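Local coordinates for protein aminopeptidase (Aneurinibacillus sp. AM-1, PDB 5IB9) that probably removes amino acids from the N-termini of peptides as a zinc-dependent aminopeptidase of the M28 family, with a protease-associated domain, at residues Q23-A28 / V41-Q46; A246-L251 / F298-V303. All blocks are in the same frame, centred on the assembly; numbering follows the deposited sequence.

Contact 1 (Q23-A28 / V41-Q46); sequences QFLSQA and VRYIEQ
Y43 lays its ring flat against that of F24 in an offset stack, with centroids 4.0 Å apart and planes only 7° from parallel. The side chains run antiparallel, so the CB of each lies near the outer part of the other. Followed outward, Y43 CB touches F24 CE2 at 3.6 Å, and Y43 CG lies over the bond between F24 CD2 and CE2. Y43 CD1 makes the closest approach, 3.3 Å to F24 CD2, and Y43 CE1 comes next to F24 CG. At the far end Y43 CZ and OH pass F24 CB, which makes an off-centre CH-pi contact with the Y43 ring. L25 CD2 comes obliquely to Y43 CD2, 4.1 Å away. Both aromatic side chains carry CG trans to the backbone N (chi1 178° in each), which sends them out between the helices. Replacing Y43 by an alanine would probably leave the F24 face without its stacking partner and open a gap beside L25. The stack joins helix 15-25 to helix 35-50; L25 and I44 also touch V245 of helix 238-256, and I44 reaches V206 of strand 187-210.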
# COMPACT_ATOMS: atom_id res chain seq x y z
N GLN A 23 4.43 -31.47 -7.50
CA GLN A 23 5.54 -31.94 -8.34
C GLN A 23 5.86 -30.84 -9.36
O GLN A 23 7.05 -30.50 -9.51
CB GLN A 23 5.07 -33.16 -9.11
CG GLN A 23 6.20 -33.80 -9.94
CD GLN A 23 5.72 -35.15 -10.51
OE1 GLN A 23 4.57 -35.30 -10.97
NE2 GLN A 23 6.57 -36.15 -10.43
N PHE A 24 4.81 -30.27 -9.97
CA PHE A 24 5.06 -29.17 -10.97
C PHE A 24 5.77 -28.00 -10.27
O PHE A 24 6.78 -27.43 -10.76
CB PHE A 24 3.77 -28.74 -11.72
CG PHE A 24 4.04 -27.62 -12.67
CD1 PHE A 24 4.59 -27.90 -13.94
CD2 PHE A 24 3.94 -26.27 -12.21
CE1 PHE A 24 5.03 -26.80 -14.76
CE2 PHE A 24 4.39 -25.14 -12.99
CZ PHE A 24 4.89 -25.49 -14.32
N LEU A 25 5.18 -27.49 -9.15
CA LEU A 25 5.60 -26.25 -8.57
C LEU A 25 7.00 -26.28 -7.93
O LEU A 25 7.72 -25.31 -7.87
CB LEU A 25 4.53 -25.71 -7.52
CG LEU A 25 3.23 -25.29 -8.21
CD1 LEU A 25 2.33 -25.06 -7.03
CD2 LEU A 25 3.41 -24.04 -9.03
N SER A 26 7.33 -27.49 -7.41
CA SER A 26 8.54 -27.59 -6.61
C SER A 26 9.75 -28.09 -7.43
O SER A 26 10.74 -28.56 -6.83
CB SER A 26 8.31 -28.54 -5.38
OG SER A 26 7.97 -29.86 -5.75
N GLN A 27 9.70 -27.92 -8.75
CA GLN A 27 10.93 -28.19 -9.55
C GLN A 27 12.06 -27.21 -9.26
O GLN A 27 13.27 -27.48 -9.58
CB GLN A 27 10.61 -28.17 -11.05
CG GLN A 27 9.62 -29.22 -11.47
CD GLN A 27 9.21 -29.08 -12.92
OE1 GLN A 27 9.87 -29.70 -13.83
NE2 GLN A 27 8.14 -28.34 -13.17
N ALA A 28 11.74 -26.04 -8.69
CA ALA A 28 12.72 -25.08 -8.33
C ALA A 28 12.08 -24.14 -7.29
O ALA A 28 10.85 -24.00 -7.27
CB ALA A 28 13.18 -24.25 -9.63
N VAL A 41 2.41 -18.50 -11.01
CA VAL A 41 1.18 -17.69 -11.23
C VAL A 41 0.46 -18.15 -12.51
O VAL A 41 -0.75 -18.38 -12.49
CB VAL A 41 1.56 -16.20 -11.28
CG1 VAL A 41 0.45 -15.41 -11.96
CG2 VAL A 41 1.90 -15.76 -9.90
N ARG A 42 1.23 -18.32 -13.62
CA ARG A 42 0.60 -18.76 -14.82
C ARG A 42 0.01 -20.12 -14.70
O ARG A 42 -1.07 -20.45 -15.26
CB ARG A 42 1.63 -18.73 -15.96
CG ARG A 42 1.95 -17.32 -16.40
CD ARG A 42 1.02 -17.02 -17.55
NE ARG A 42 -0.05 -16.24 -16.97
CZ ARG A 42 0.05 -14.95 -16.70
NH1 ARG A 42 1.20 -14.35 -16.94
NH2 ARG A 42 -1.02 -14.28 -16.19
N TYR A 43 0.73 -21.05 -14.04
CA TYR A 43 0.27 -22.41 -13.88
C TYR A 43 -1.02 -22.45 -13.09
O TYR A 43 -2.00 -23.18 -13.44
CB TYR A 43 1.39 -23.22 -13.21
CG TYR A 43 0.98 -24.66 -12.95
CD1 TYR A 43 1.13 -25.67 -13.91
CD2 TYR A 43 0.42 -25.03 -11.68
CE1 TYR A 43 0.75 -27.04 -13.64
CE2 TYR A 43 0.03 -26.35 -11.40
CZ TYR A 43 0.29 -27.35 -12.36
OH TYR A 43 -0.05 -28.66 -12.07
N ILE A 44 -0.98 -21.73 -11.92
CA ILE A 44 -2.16 -21.63 -11.02
C ILE A 44 -3.38 -21.08 -11.77
O ILE A 44 -4.46 -21.71 -11.73
CB ILE A 44 -1.79 -20.89 -9.75
CG1 ILE A 44 -0.78 -21.79 -9.01
CG2 ILE A 44 -3.08 -20.68 -8.87
CD1 ILE A 44 0.01 -21.00 -7.95
N GLU A 45 -3.13 -20.00 -12.50
CA GLU A 45 -4.24 -19.42 -13.28
C GLU A 45 -4.81 -20.45 -14.25
O GLU A 45 -6.07 -20.61 -14.34
CB GLU A 45 -3.59 -18.21 -14.04
CG GLU A 45 -4.61 -17.77 -15.13
CD GLU A 45 -4.01 -16.66 -16.00
OE1 GLU A 45 -2.87 -16.30 -15.87
OE2 GLU A 45 -4.82 -16.27 -16.85
N GLN A 46 -3.95 -21.18 -14.97
CA GLN A 46 -4.41 -22.21 -15.91
C GLN A 46 -5.21 -23.28 -15.26
O GLN A 46 -6.23 -23.71 -15.80
CB GLN A 46 -3.23 -22.80 -16.68
CG GLN A 46 -3.67 -23.95 -17.65
CD GLN A 46 -4.69 -23.49 -18.66
OE1 GLN A 46 -4.73 -22.30 -19.10
NE2 GLN A 46 -5.50 -24.45 -19.11

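Contact 2 (A246-L251 / F298-V303); sequences AVTLEL and FQLDMV. With ZN (zinc ion), chain C; BES (2-(3-amino-2-hydroxy-4-phenyl-butyrylamino)-4-methyl-pentanoic acid), chain H.
T248 OG1 is hydrogen-bonded to two groups, G244 O, one turn back in its own helix, and S227 OG, and L300 CD1 packs against it at 3.5 Å. Its chi1 of -63° sets the hydroxyl beside the backbone N, within reach of that carbonyl, so this buried polar group is satisfied although it borders an apolar patch. The rest of the contact is hydrocarbon. V247 lies crosswise to L300, its CG1 touching L300 CD1 at 3.7 Å and L300 CD2 a little farther off. The other branch, V247 CG2, faces V303 CG2 at 3.8 Å, a methyl flanked by the N and C of its own residue. While L300 and V303 turn to the helix, D301 between them reaches the active site and holds a zinc ion with both carboxylate oxygens, OD1 at 2.1 Å and OD2 at 2.3 Å. H228 and D240 complete the protein ligands, and D240 also binds a second zinc with E273 and H371, the paired-zinc site expected of an M28 peptidase. The bound inhibitor adds its hydroxyl, BES O2, at 2.1 Å from the zinc on D301 and, more distantly, its amine N2 at 2.6 Å. Helix 238-256 thus backs strand 294-300, which runs parallel to and between strands 222-228 and 358-364; M18 of helix 15-25 packs on V247, and V388 of helix 382-400 on L300.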
# COMPACT_ATOMS: atom_id res chain seq x y z
N ALA A 246 -1.82 -26.63 -3.68
CA ALA A 246 -2.45 -27.81 -4.23
C ALA A 246 -3.83 -28.12 -3.65
O ALA A 246 -4.80 -28.49 -4.35
CB ALA A 246 -1.54 -29.05 -3.99
N VAL A 247 -3.95 -27.91 -2.31
CA VAL A 247 -5.31 -28.07 -1.65
C VAL A 247 -6.28 -26.97 -2.10
O VAL A 247 -7.42 -27.22 -2.35
CB VAL A 247 -5.18 -28.07 -0.11
CG1 VAL A 247 -6.55 -28.24 0.58
CG2 VAL A 247 -4.26 -29.28 0.28
N THR A 248 -5.76 -25.76 -2.28
CA THR A 248 -6.58 -24.63 -2.76
C THR A 248 -7.17 -24.95 -4.17
O THR A 248 -8.37 -24.83 -4.34
CB THR A 248 -5.79 -23.34 -2.79
OG1 THR A 248 -5.38 -22.99 -1.45
CG2 THR A 248 -6.69 -22.14 -3.29
N LEU A 249 -6.31 -25.41 -5.07
CA LEU A 249 -6.74 -25.77 -6.45
C LEU A 249 -7.71 -26.92 -6.39
O LEU A 249 -8.72 -26.87 -7.03
CB LEU A 249 -5.50 -26.09 -7.29
CG LEU A 249 -4.66 -24.94 -7.74
CD1 LEU A 249 -3.44 -25.49 -8.49
CD2 LEU A 249 -5.50 -24.05 -8.72
N GLU A 250 -7.35 -27.94 -5.59
CA GLU A 250 -8.17 -29.14 -5.58
C GLU A 250 -9.57 -28.81 -5.03
O GLU A 250 -10.61 -29.31 -5.49
CB GLU A 250 -7.46 -30.28 -4.92
CG GLU A 250 -8.34 -31.60 -4.92
CD GLU A 250 -8.75 -32.19 -6.27
OE1 GLU A 250 -8.32 -31.77 -7.37
OE2 GLU A 250 -9.62 -33.10 -6.18
N LEU A 251 -9.65 -28.01 -3.95
CA LEU A 251 -10.94 -27.69 -3.43
C LEU A 251 -11.69 -26.81 -4.43
O LEU A 251 -12.96 -26.90 -4.54
CB LEU A 251 -10.90 -26.95 -2.04
CG LEU A 251 -10.38 -27.96 -0.98
CD1 LEU A 251 -10.25 -27.19 0.30
CD2 LEU A 251 -11.31 -29.16 -0.78
N PHE A 298 -10.00 -19.15 5.34
CA PHE A 298 -9.22 -20.40 5.60
C PHE A 298 -7.89 -20.28 4.94
O PHE A 298 -7.82 -20.21 3.73
CB PHE A 298 -9.94 -21.62 5.07
CG PHE A 298 -11.27 -21.91 5.71
CD1 PHE A 298 -11.39 -23.10 6.50
CD2 PHE A 298 -12.40 -21.09 5.55
CE1 PHE A 298 -12.60 -23.41 7.08
CE2 PHE A 298 -13.63 -21.43 6.16
CZ PHE A 298 -13.74 -22.57 6.91
N GLN A 299 -6.80 -20.22 5.69
CA GLN A 299 -5.43 -20.20 5.15
C GLN A 299 -4.73 -21.56 5.22
O GLN A 299 -4.77 -22.20 6.27
CB GLN A 299 -4.60 -19.16 5.90
CG GLN A 299 -3.11 -19.20 5.50
CD GLN A 299 -2.83 -18.66 4.07
OE1 GLN A 299 -3.71 -18.23 3.37
NE2 GLN A 299 -1.58 -18.60 3.66
N LEU A 300 -4.27 -22.06 4.07
CA LEU A 300 -3.62 -23.43 4.03
C LEU A 300 -2.14 -23.18 3.79
O LEU A 300 -1.72 -22.68 2.75
CB LEU A 300 -4.22 -24.15 2.80
CG LEU A 300 -5.76 -24.39 2.83
CD1 LEU A 300 -6.18 -24.71 1.46
CD2 LEU A 300 -5.86 -25.77 3.59
N ASP A 301 -1.35 -23.51 4.83
CA ASP A 301 0.16 -23.31 4.70
C ASP A 301 0.79 -24.48 5.46
O ASP A 301 0.61 -24.58 6.68
CB ASP A 301 0.47 -22.01 5.36
CG ASP A 301 1.88 -21.42 4.98
OD1 ASP A 301 2.65 -22.15 4.35
OD2 ASP A 301 2.19 -20.22 5.15
N MET A 302 1.57 -25.25 4.72
CA MET A 302 2.24 -26.46 5.19
C MET A 302 1.28 -27.54 5.64
O MET A 302 1.11 -27.75 6.80
CB MET A 302 3.26 -26.08 6.25
CG MET A 302 4.29 -25.30 5.63
SD MET A 302 5.55 -24.54 6.73
CE MET A 302 6.17 -25.96 7.59
N VAL A 303 0.68 -28.20 4.66
CA VAL A 303 -0.40 -29.12 4.93
C VAL A 303 -0.22 -30.49 4.26
O VAL A 303 -1.18 -31.24 4.06
CB VAL A 303 -1.78 -28.56 4.46
CG1 VAL A 303 -2.17 -27.36 5.38
CG2 VAL A 303 -1.76 -28.07 2.94
ZN ZN C . 4.23 -20.77 4.22
N2 BES H . 4.50 -21.23 6.73
C1 BES H . 5.32 -20.18 7.34
C6 BES H . 4.73 -19.84 8.70
C7 BES H . 4.85 -20.87 9.82
C8 BES H . 6.01 -21.66 10.01
C12 BES H . 3.77 -20.99 10.72
C9 BES H . 6.06 -22.57 11.10
C11 BES H . 3.82 -21.90 11.81
C10 BES H . 4.97 -22.69 11.98
C2 BES H . 5.35 -18.95 6.42
O2 BES H . 5.61 -19.55 5.16
C3 BES H . 6.53 -18.15 6.87
O3 BES H . 7.64 -18.64 6.72
N1 BES H . 6.29 -17.03 7.46
C4 BES H . 7.42 -16.25 7.99
C13 BES H . 6.75 -15.03 8.60
C14 BES H . 6.01 -14.15 7.59
C15 BES H . 5.55 -12.95 8.40
C16 BES H . 6.84 -13.75 6.36
C5 BES H . 8.12 -16.93 9.17
O1 BES H . 9.28 -16.53 9.49
O4 BES H . 7.59 -17.84 9.83

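Overall arrangement
Helices 15-25 and 238-256 serve both contacts: each supplies a segment to one of them and packs against the other. The two even touch, through I44 O and L249 CD2. Contact 1 is partly buried, its centre about 19 Å from the centre of the chain, against about 14 Å for the centre of contact 2. It is a helix-to-helix join made by flat aromatic stacking, with L25 as its buried member. Contact 2 is wholly buried, a helix-to-strand join of branched aliphatic chains, and its strand runs on into a zinc ligand. Aromatic packing thus lies farther out, aliphatic packing deeper, and metal chemistry at the strand's end.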